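Local coordinates for ABC transporter, substrate binding protein (Aeropyrum pernix, PDB 3EAF) that probably captures a solute outside the cell and hands it to the membrane-bound part of an ABC transporter for import, at residues Ala121-Thr126 with Phe345-Arg350; Ala128-Ala133 with Lys368-Ser373; Gly27-Phe32 with Ile50-Arg55; Lys114-Tyr119 with Gly316-Lys321. All coordinates share one frame; numbering follows the deposited sequence.

Contact 3 closes first along the chain; the other three then open in the order 4, 1, 2 and close in that same order. Contacts 3 and 4 belong to one lobe, sharing the sheet that contains strands 47-56 and 117-118, with their centres about 18 Å apart. Contact 2 lies in the other lobe, where helix 124-139 meets the end of strand 363-369, about 33 Å from contact 3. Contact 1 stands between them, touching contact 4 through His-346 and contact 2 through Arg-350. Its two segments are chain passages from lobe to lobe, a layout consistent with the hinged, two-lobed build of periplasmic binding proteins.

Contact 1: Ala121-Thr126 with Phe345-Arg350; sequences APDYST and FHLAYR
Pro-122 sits over one face of the Tyr-349 ring, its CD 3.4 Å from the tyrosine CE1. The other ring carbons of the proline press on the tyrosine's own carbonyl, with Pro-122 CB 3.2 Å from Tyr-349 O, an oxygen buried here with no polar partner in the model. Tyr-349 CG stands between its backbone N and carbonyl carbon (chi1 55°), and the ring passes at a slant under the proline, so that its OH lies 3.5 Å from Ala-121 CA and hydrogen-bonds to Pro-120 O. Were Tyr-349 a leucine, Pro-122 would probably lose the flat surface it rests on and the Pro-120 carbonyl its phenol partner. Thr-126 meets Arg-350 at about a right angle, its methyl CG2 3.6 Å from Arg-350 O. Its hydroxyl turns the other way and donates to Asp-123 OD2 (2.6 Å) on the syn side, somewhat out of the carboxylate plane. Asp-123 is the N-cap of the helix: its OD1 accepts from Thr-126 N at 3.0 Å and weakly from Ser-125 N, while Leu-347 CD1 packs against OD2. Two waters complete the join. One donates to Ala-121 O and His-346 O and accepts from Ala-348 N; the other links Thr-126 OG1 to Arg-350 NE, whose guanidinium is also salt-bridged to Glu-370. Segment 121-126 carries the chain from strand 117-118 into helix 124-139, and segment 345-350 runs beside it from the region of helix 317-326 to strand 352-357, with helix 377-382 touching Asp-123 and Thr-126.

Contact 2: Ala128-Ala133 with Lys368-Ser373; sequences ACSGLA and KFEAPS
Ser-130 overlaps the backbone of Glu-370 and Ala-371, its OG accepting a hydrogen bond from Ala-371 N at 3.0 Å with an N-H...O angle of 143°. The hydroxyl lies beside its own backbone N, anti to the carbonyl carbon (chi1 -67°), where it also bonds to Thr-126 O one turn back in the helix. Two partners therefore grip this oxygen and fix its rotation. With an alanine here, Ala-371 N is likely to be left without its acceptor, and this tie between loop and helix would go. The fit is close: the CA atoms of Ser-130 and Ala-371 are 4.1 Å apart, and the methyl of Ala-371 rests on the helix backbone, its CB 3.8 Å from Ser-130 N. Small side chains allow this approach. On one side Cys-129 CB meets Ala-371 CB at 4.0 Å; a turn further on, Ala-133 CB touches Pro-372 CD at 4.2 Å. Phe-369 directs its CB toward the helix but its ring leads off to meet Phe-134 edge-to-face. This is helix-on-sheet layering of an alpha/beta lobe: helix 124-139, which leads into strand 142-148, packs where the edge strand 363-369 gives way to loop, as expected for the second lobe of a periplasmic binding protein.

Contact 3: Gly27-Phe32 with Ile50-Arg55; sequences GAELAF and INYIKR
The rings of Phe-32 and Tyr-52 form an offset stack, planes only 9° apart and centroids separated by 4.6 Å. The offset places Tyr-52 CB over the centre of the Phe-32 face, a CH-pi contact 3.7 Å from the centroid, while Phe-32 CD2 sits over the rim of the tyrosine ring. Ile-50 adds its CG2 methyl, 3.6 Å from Phe-32 CE1. At the edge of the tyrosine ring and near its plane lies Glu-29 OE2, which accepts the phenol hydrogen bond from Tyr-52 OH at 2.7 Å. The carboxylate stands almost upright to the ring, 83° between planes, and is met on the anti side of OE2, the phenol tilted 33° from the carboxylate plane. Its other oxygen, OE1, takes a salt bridge from Lys-54 NZ (3.1 Å), which approaches from above the carboxylate plane after the lysine chain bends at chi3. Segments 27-32 and 50-55 run nearly antiparallel, helix 18-38 lying in the connection from strand 3-11 to its parallel neighbour 47-56, by way of the short strand 40-41. Stacked rings fill the buried side, with polar groups at the other end. Both oxygens of Glu-29 are engaged, and the ammonium of Lys-54, which also pairs with Glu-13, would be expected to favour the ionised form of both acids.

Contact 4: Lys114-Tyr119 with Gly316-Lys321; sequences KPFNFY and GGEALK
Lys-321 lays its chain over Phe-116, joining helix 317-326 to the edge of the first lobe's alpha/beta sheet, just before the edge strand 117-118. The apolar contacts dominate. Lys-321 CD stands over the centre of the Phe-116 ring in a CH-pi contact, 3.6 Å from the centroid and 10° off the normal, the two side chains crossing at about a right angle. The ring edge slots against the first turn of the helix, with Phe-116 CE1 3.6 Å from Gly-317 O and the CA of Glu-318 also near the ring plane; Gly-317 brings bare backbone to this edge. Phe-118, two residues on, brings its CZ to 3.7 Å from Lys-321 O. The charged end does something else. NZ is 5.8 Å from the Phe-116 centroid, at most a weak cation-pi attraction, and its salt bridge is to Glu-325, a ligand of the bound magnesium ion together with Asp-340 and Tyr-341. Tyr-341 meets Phe-118 edge-to-face, so the contact borders the metal site from both segments. In the type I turn from Lys-114 to Asn-117, the buried carbonyl O of Pro-115 has no polar partner in the model and is pressed by Lys-321 CD at 3.0 Å.

Contact 1: Ala121-Thr126 with Phe345-Arg350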
# COMPACT_ATOMS: atom_id res chain seq x y z
N ALA A 121 6.43 0.24 -3.72
CA ALA A 121 6.66 0.39 -2.28
C ALA A 121 7.42 -0.84 -1.77
O ALA A 121 7.45 -1.87 -2.44
CB ALA A 121 5.31 0.55 -1.54
N PRO A 122 8.03 -0.74 -0.57
CA PRO A 122 8.55 -1.97 0.02
C PRO A 122 7.40 -2.91 0.35
O PRO A 122 6.27 -2.46 0.50
CB PRO A 122 9.22 -1.49 1.32
CG PRO A 122 9.38 0.00 1.18
CD PRO A 122 8.24 0.43 0.30
N ASP A 123 7.68 -4.20 0.46
CA ASP A 123 6.65 -5.14 0.88
C ASP A 123 6.20 -4.81 2.30
O ASP A 123 6.91 -4.12 3.03
CB ASP A 123 7.21 -6.55 0.84
CG ASP A 123 8.33 -6.73 1.83
OD1 ASP A 123 8.08 -7.26 2.92
OD2 ASP A 123 9.45 -6.30 1.52
N TYR A 124 5.03 -5.32 2.68
CA TYR A 124 4.44 -5.10 4.01
C TYR A 124 5.35 -5.43 5.20
O TYR A 124 5.28 -4.78 6.24
CB TYR A 124 3.17 -5.93 4.16
CG TYR A 124 1.93 -5.38 3.51
CD1 TYR A 124 1.04 -6.23 2.86
CD2 TYR A 124 1.62 -4.01 3.56
CE1 TYR A 124 -0.13 -5.75 2.26
CE2 TYR A 124 0.45 -3.51 2.96
CZ TYR A 124 -0.41 -4.39 2.32
OH TYR A 124 -1.56 -3.93 1.72
N SER A 125 6.18 -6.46 5.05
CA SER A 125 7.04 -6.92 6.14
C SER A 125 8.20 -5.96 6.38
O SER A 125 8.44 -5.54 7.52
CB SER A 125 7.52 -8.35 5.86
OG SER A 125 6.44 -9.21 5.56
N THR A 126 8.91 -5.59 5.30
CA THR A 126 9.96 -4.57 5.33
C THR A 126 9.44 -3.24 5.85
O THR A 126 10.12 -2.57 6.63
CB THR A 126 10.56 -4.36 3.93
OG1 THR A 126 11.02 -5.61 3.42
CG2 THR A 126 11.72 -3.36 3.98
N PHE A 345 12.90 -11.07 -7.83
CA PHE A 345 12.76 -10.41 -6.53
C PHE A 345 12.41 -8.93 -6.71
O PHE A 345 13.28 -8.07 -6.67
CB PHE A 345 14.06 -10.57 -5.72
CG PHE A 345 13.90 -10.32 -4.24
CD1 PHE A 345 13.21 -11.21 -3.43
CD2 PHE A 345 14.48 -9.20 -3.65
CE1 PHE A 345 13.08 -10.99 -2.06
CE2 PHE A 345 14.35 -8.96 -2.28
CZ PHE A 345 13.65 -9.86 -1.48
N HIS A 346 11.12 -8.64 -6.90
CA HIS A 346 10.67 -7.28 -7.25
C HIS A 346 10.55 -6.32 -6.07
O HIS A 346 9.53 -5.62 -5.94
CB HIS A 346 9.33 -7.32 -8.00
CG HIS A 346 9.40 -8.00 -9.33
ND1 HIS A 346 8.28 -8.52 -9.95
CD2 HIS A 346 10.44 -8.23 -10.17
CE1 HIS A 346 8.64 -9.06 -11.11
NE2 HIS A 346 9.94 -8.89 -11.26
N LEU A 347 11.57 -6.26 -5.22
CA LEU A 347 11.59 -5.32 -4.09
C LEU A 347 12.00 -3.92 -4.54
O LEU A 347 13.16 -3.69 -4.88
CB LEU A 347 12.49 -5.82 -2.95
CG LEU A 347 12.51 -4.99 -1.65
CD1 LEU A 347 11.11 -4.94 -1.01
CD2 LEU A 347 13.55 -5.50 -0.65
N ALA A 348 11.05 -2.99 -4.52
CA ALA A 348 11.24 -1.66 -5.13
C ALA A 348 12.27 -0.82 -4.39
O ALA A 348 13.11 -0.17 -5.02
CB ALA A 348 9.90 -0.92 -5.24
N TYR A 349 12.18 -0.84 -3.06
CA TYR A 349 13.08 -0.13 -2.14
C TYR A 349 12.69 -0.56 -0.74
O TYR A 349 11.76 -1.35 -0.58
CB TYR A 349 13.00 1.40 -2.32
CG TYR A 349 11.62 2.02 -2.21
CD1 TYR A 349 11.17 2.55 -1.00
CD2 TYR A 349 10.78 2.09 -3.32
CE1 TYR A 349 9.89 3.13 -0.90
CE2 TYR A 349 9.51 2.65 -3.22
CZ TYR A 349 9.07 3.17 -2.01
OH TYR A 349 7.82 3.72 -1.92
N ARG A 350 13.39 -0.07 0.28
CA ARG A 350 13.15 -0.55 1.65
C ARG A 350 12.63 0.51 2.63
O ARG A 350 11.89 0.18 3.56
CB ARG A 350 14.42 -1.19 2.24
CG ARG A 350 14.85 -2.48 1.55
CD ARG A 350 16.07 -3.11 2.22
NE ARG A 350 15.74 -3.90 3.41
CZ ARG A 350 16.13 -3.60 4.65
NH1 ARG A 350 16.85 -2.51 4.90
NH2 ARG A 350 15.79 -4.40 5.66
O HOH W 1 8.47 -3.92 -3.94
O HOH W 2 13.65 -6.29 3.86

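Contact 2: Ala128-Ala133 with Lys368-Ser373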
# COMPACT_ATOMS: atom_id res chain seq x y z
N ALA A 128 6.76 -2.89 7.88
CA ALA A 128 6.47 -3.14 9.30
C ALA A 128 7.73 -3.09 10.15
O ALA A 128 7.77 -2.44 11.19
CB ALA A 128 5.76 -4.47 9.48
N CYS A 129 8.78 -3.78 9.69
CA CYS A 129 10.02 -3.85 10.45
C CYS A 129 10.74 -2.51 10.49
O CYS A 129 11.39 -2.18 11.48
CB CYS A 129 10.91 -4.97 9.92
SG CYS A 129 10.20 -6.63 10.17
N SER A 130 10.60 -1.72 9.41
CA SER A 130 11.11 -0.35 9.37
C SER A 130 10.43 0.54 10.40
O SER A 130 11.10 1.31 11.10
CB SER A 130 10.94 0.25 7.97
OG SER A 130 11.77 -0.42 7.04
N GLY A 131 9.11 0.43 10.49
CA GLY A 131 8.32 1.19 11.47
C GLY A 131 8.62 0.79 12.91
O GLY A 131 8.65 1.64 13.81
N LEU A 132 8.84 -0.51 13.13
CA LEU A 132 9.11 -1.03 14.47
C LEU A 132 10.53 -0.68 14.94
O LEU A 132 10.75 -0.44 16.13
CB LEU A 132 8.87 -2.55 14.52
CG LEU A 132 7.40 -2.96 14.40
CD1 LEU A 132 7.28 -4.44 14.04
CD2 LEU A 132 6.61 -2.63 15.69
N ALA A 133 11.47 -0.66 14.00
CA ALA A 133 12.84 -0.18 14.24
C ALA A 133 12.82 1.28 14.65
O ALA A 133 13.55 1.69 15.57
CB ALA A 133 13.71 -0.38 12.99
N LYS A 368 12.45 9.69 7.23
CA LYS A 368 12.61 8.39 6.56
C LYS A 368 13.33 7.40 7.46
O LYS A 368 14.36 7.73 8.07
CB LYS A 368 13.40 8.52 5.26
CG LYS A 368 12.77 9.37 4.19
CD LYS A 368 13.72 9.53 3.02
CE LYS A 368 13.06 10.32 1.91
NZ LYS A 368 13.98 10.50 0.75
N PHE A 369 12.78 6.19 7.54
CA PHE A 369 13.33 5.14 8.39
C PHE A 369 13.38 3.80 7.68
O PHE A 369 12.57 3.53 6.79
CB PHE A 369 12.54 5.05 9.70
CG PHE A 369 12.63 6.29 10.54
CD1 PHE A 369 13.69 6.47 11.42
CD2 PHE A 369 11.67 7.29 10.43
CE1 PHE A 369 13.79 7.63 12.19
CE2 PHE A 369 11.75 8.46 11.19
CZ PHE A 369 12.82 8.63 12.07
N GLU A 370 14.35 2.98 8.06
CA GLU A 370 14.59 1.70 7.41
C GLU A 370 15.01 0.66 8.44
O GLU A 370 15.76 0.96 9.36
CB GLU A 370 15.69 1.85 6.35
CG GLU A 370 15.73 0.74 5.30
CD GLU A 370 16.89 0.88 4.34
OE1 GLU A 370 17.43 2.00 4.20
OE2 GLU A 370 17.27 -0.12 3.70
N ALA A 371 14.52 -0.57 8.27
CA ALA A 371 14.94 -1.70 9.10
C ALA A 371 16.44 -1.98 8.88
O ALA A 371 16.96 -1.69 7.79
CB ALA A 371 14.11 -2.92 8.76
N PRO A 372 17.13 -2.53 9.90
CA PRO A 372 18.54 -2.90 9.74
C PRO A 372 18.78 -3.71 8.47
O PRO A 372 17.93 -4.54 8.10
CB PRO A 372 18.84 -3.76 10.97
CG PRO A 372 17.88 -3.28 12.01
CD PRO A 372 16.64 -2.83 11.27
N SER A 373 19.92 -3.48 7.83
CA SER A 373 20.27 -4.14 6.58
C SER A 373 20.29 -5.67 6.68
O SER A 373 20.00 -6.37 5.71
CB SER A 373 21.62 -3.63 6.08
OG SER A 373 21.60 -2.23 5.90

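Contact 3: Gly27-Phe32 with Ile50-Arg55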
# COMPACT_ATOMS: atom_id res chain seq x y z
N GLY A 27 -7.72 8.24 -7.20
CA GLY A 27 -6.36 8.56 -7.64
C GLY A 27 -5.95 7.83 -8.91
O GLY A 27 -5.28 8.40 -9.77
N ALA A 28 -6.35 6.57 -9.03
CA ALA A 28 -6.05 5.78 -10.23
C ALA A 28 -6.75 6.35 -11.46
O ALA A 28 -6.15 6.45 -12.53
CB ALA A 28 -6.43 4.31 -10.02
N GLU A 29 -8.02 6.74 -11.30
CA GLU A 29 -8.79 7.31 -12.40
C GLU A 29 -8.24 8.68 -12.80
O GLU A 29 -8.09 8.95 -13.99
CB GLU A 29 -10.27 7.41 -12.04
CG GLU A 29 -10.99 6.07 -12.09
CD GLU A 29 -12.50 6.23 -12.21
OE1 GLU A 29 -13.15 6.63 -11.22
OE2 GLU A 29 -13.02 5.97 -13.31
N LEU A 30 -7.94 9.51 -11.81
CA LEU A 30 -7.27 10.79 -12.07
C LEU A 30 -6.02 10.61 -12.92
O LEU A 30 -5.81 11.34 -13.88
CB LEU A 30 -6.88 11.49 -10.77
CG LEU A 30 -7.92 12.38 -10.08
CD1 LEU A 30 -7.26 13.04 -8.88
CD2 LEU A 30 -8.50 13.43 -11.04
N ALA A 31 -5.20 9.61 -12.57
CA ALA A 31 -3.95 9.34 -13.29
C ALA A 31 -4.17 8.88 -14.73
O ALA A 31 -3.50 9.36 -15.64
CB ALA A 31 -3.11 8.32 -12.53
N PHE A 32 -5.11 7.95 -14.93
CA PHE A 32 -5.47 7.51 -16.27
C PHE A 32 -5.90 8.70 -17.14
O PHE A 32 -5.41 8.87 -18.27
CB PHE A 32 -6.58 6.47 -16.23
CG PHE A 32 -6.11 5.07 -15.90
CD1 PHE A 32 -5.08 4.46 -16.63
CD2 PHE A 32 -6.73 4.35 -14.87
CE1 PHE A 32 -4.66 3.16 -16.32
CE2 PHE A 32 -6.31 3.04 -14.56
CZ PHE A 32 -5.28 2.44 -15.28
N ILE A 50 -4.82 4.81 -23.08
CA ILE A 50 -5.22 3.74 -22.18
C ILE A 50 -6.73 3.73 -22.03
O ILE A 50 -7.33 4.69 -21.52
CB ILE A 50 -4.53 3.84 -20.79
CG1 ILE A 50 -3.00 3.75 -20.94
CG2 ILE A 50 -5.05 2.74 -19.88
CD1 ILE A 50 -2.24 3.75 -19.64
N ASN A 51 -7.33 2.64 -22.50
CA ASN A 51 -8.73 2.36 -22.23
C ASN A 51 -8.76 1.53 -20.96
O ASN A 51 -8.42 0.34 -20.98
CB ASN A 51 -9.38 1.61 -23.41
CG ASN A 51 -10.83 1.21 -23.12
OD1 ASN A 51 -11.60 1.97 -22.54
ND2 ASN A 51 -11.19 0.00 -23.54
N TYR A 52 -9.13 2.15 -19.85
CA TYR A 52 -9.18 1.43 -18.58
C TYR A 52 -10.60 1.00 -18.24
O TYR A 52 -11.56 1.71 -18.53
CB TYR A 52 -8.55 2.23 -17.43
CG TYR A 52 -9.37 3.41 -16.92
CD1 TYR A 52 -10.24 3.25 -15.84
CD2 TYR A 52 -9.24 4.67 -17.49
CE1 TYR A 52 -10.99 4.33 -15.36
CE2 TYR A 52 -9.98 5.76 -17.02
CZ TYR A 52 -10.85 5.58 -15.95
OH TYR A 52 -11.58 6.66 -15.47
N ILE A 53 -10.71 -0.18 -17.64
CA ILE A 53 -12.00 -0.77 -17.32
C ILE A 53 -12.10 -0.93 -15.79
O ILE A 53 -11.45 -1.80 -15.20
CB ILE A 53 -12.20 -2.14 -18.06
CG1 ILE A 53 -12.11 -1.98 -19.58
CG2 ILE A 53 -13.54 -2.77 -17.70
CD1 ILE A 53 -10.75 -2.35 -20.17
N LYS A 54 -12.89 -0.06 -15.17
CA LYS A 54 -13.00 -0.05 -13.71
C LYS A 54 -14.05 -1.04 -13.22
O LYS A 54 -15.18 -1.06 -13.72
CB LYS A 54 -13.31 1.34 -13.19
CG LYS A 54 -13.22 1.45 -11.67
CD LYS A 54 -13.42 2.87 -11.17
CE LYS A 54 -14.89 3.15 -10.90
NZ LYS A 54 -15.06 4.45 -10.20
N ARG A 55 -13.67 -1.84 -12.23
CA ARG A 55 -14.58 -2.81 -11.62
C ARG A 55 -14.47 -2.76 -10.09
O ARG A 55 -13.39 -3.01 -9.54
CB ARG A 55 -14.27 -4.22 -12.12
CG ARG A 55 -14.56 -4.45 -13.61
CD ARG A 55 -16.06 -4.47 -13.87
NE ARG A 55 -16.36 -4.73 -15.28
CZ ARG A 55 -16.62 -3.78 -16.17
NH1 ARG A 55 -16.62 -2.50 -15.82
NH2 ARG A 55 -16.89 -4.12 -17.43

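Contact 4: Lys114-Tyr119 with Gly316-Lys321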
# COMPACT_ATOMS: atom_id res chain seq x y z
N LYS A 114 6.95 -13.44 -7.82
CA LYS A 114 6.01 -13.69 -8.91
C LYS A 114 6.34 -12.75 -10.07
O LYS A 114 6.35 -11.54 -9.89
CB LYS A 114 4.56 -13.50 -8.44
CG LYS A 114 4.17 -14.32 -7.21
CD LYS A 114 4.14 -15.81 -7.52
CE LYS A 114 3.64 -16.61 -6.32
NZ LYS A 114 3.87 -18.08 -6.50
N PRO A 115 6.65 -13.31 -11.25
CA PRO A 115 7.27 -12.52 -12.32
C PRO A 115 6.48 -11.30 -12.83
O PRO A 115 7.09 -10.36 -13.30
CB PRO A 115 7.47 -13.54 -13.45
CG PRO A 115 7.49 -14.88 -12.75
CD PRO A 115 6.46 -14.72 -11.66
N PHE A 116 5.16 -11.32 -12.74
CA PHE A 116 4.36 -10.22 -13.31
C PHE A 116 3.76 -9.27 -12.28
O PHE A 116 3.03 -8.35 -12.65
CB PHE A 116 3.30 -10.75 -14.29
CG PHE A 116 3.85 -11.08 -15.65
CD1 PHE A 116 3.73 -10.16 -16.70
CD2 PHE A 116 4.53 -12.28 -15.87
CE1 PHE A 116 4.26 -10.45 -17.96
CE2 PHE A 116 5.06 -12.58 -17.14
CZ PHE A 116 4.92 -11.66 -18.18
N ASN A 117 4.09 -9.48 -11.00
CA ASN A 117 3.59 -8.62 -9.93
C ASN A 117 4.59 -7.55 -9.48
O ASN A 117 5.75 -7.85 -9.21
CB ASN A 117 3.12 -9.45 -8.73
CG ASN A 117 1.87 -10.28 -9.05
OD1 ASN A 117 0.74 -9.83 -8.84
ND2 ASN A 117 2.08 -11.47 -9.58
N PHE A 118 4.11 -6.31 -9.42
CA PHE A 118 4.92 -5.15 -9.04
C PHE A 118 4.10 -4.23 -8.14
O PHE A 118 2.87 -4.21 -8.21
CB PHE A 118 5.36 -4.35 -10.27
CG PHE A 118 6.22 -5.12 -11.24
CD1 PHE A 118 7.61 -5.03 -11.17
CD2 PHE A 118 5.65 -5.89 -12.25
CE1 PHE A 118 8.42 -5.73 -12.08
CE2 PHE A 118 6.45 -6.59 -13.16
CZ PHE A 118 7.83 -6.50 -13.08
N TYR A 119 4.78 -3.49 -7.28
CA TYR A 119 4.15 -2.38 -6.56
C TYR A 119 5.25 -1.39 -6.17
O TYR A 119 6.36 -1.81 -5.86
CB TYR A 119 3.33 -2.85 -5.34
CG TYR A 119 3.99 -3.91 -4.48
CD1 TYR A 119 4.90 -3.56 -3.47
CD2 TYR A 119 3.70 -5.27 -4.65
CE1 TYR A 119 5.52 -4.53 -2.68
CE2 TYR A 119 4.31 -6.24 -3.86
CZ TYR A 119 5.21 -5.86 -2.88
OH TYR A 119 5.81 -6.82 -2.08
N GLY A 316 3.01 -7.21 -25.53
CA GLY A 316 2.05 -6.64 -24.58
C GLY A 316 2.53 -6.55 -23.15
O GLY A 316 3.49 -5.83 -22.85
N GLY A 317 1.88 -7.31 -22.26
CA GLY A 317 2.21 -7.32 -20.83
C GLY A 317 3.63 -7.74 -20.51
O GLY A 317 4.22 -7.26 -19.55
N GLU A 318 4.19 -8.63 -21.33
CA GLU A 318 5.58 -9.07 -21.19
C GLU A 318 6.59 -7.97 -21.50
O GLU A 318 7.65 -7.91 -20.87
CB GLU A 318 5.84 -10.29 -22.08
CG GLU A 318 7.20 -10.93 -21.89
CD GLU A 318 7.34 -12.23 -22.65
OE1 GLU A 318 7.27 -12.20 -23.90
OE2 GLU A 318 7.50 -13.28 -21.99
N ALA A 319 6.28 -7.11 -22.47
CA ALA A 319 7.12 -5.95 -22.77
C ALA A 319 7.13 -5.00 -21.57
O ALA A 319 8.17 -4.44 -21.22
CB ALA A 319 6.64 -5.23 -24.02
N LEU A 320 5.97 -4.85 -20.93
CA LEU A 320 5.83 -3.99 -19.75
C LEU A 320 6.58 -4.56 -18.54
O LEU A 320 7.26 -3.80 -17.83
CB LEU A 320 4.35 -3.77 -19.40
CG LEU A 320 3.53 -2.93 -20.39
CD1 LEU A 320 2.06 -2.95 -20.02
CD2 LEU A 320 4.04 -1.49 -20.47
N LYS A 321 6.46 -5.87 -18.31
CA LYS A 321 7.19 -6.54 -17.22
C LYS A 321 8.70 -6.34 -17.34
O LYS A 321 9.38 -6.02 -16.36
CB LYS A 321 6.90 -8.05 -17.16
CG LYS A 321 8.09 -8.88 -16.63
CD LYS A 321 7.72 -10.28 -16.27
CE LYS A 321 8.79 -11.29 -16.68
NZ LYS A 321 10.13 -11.11 -16.08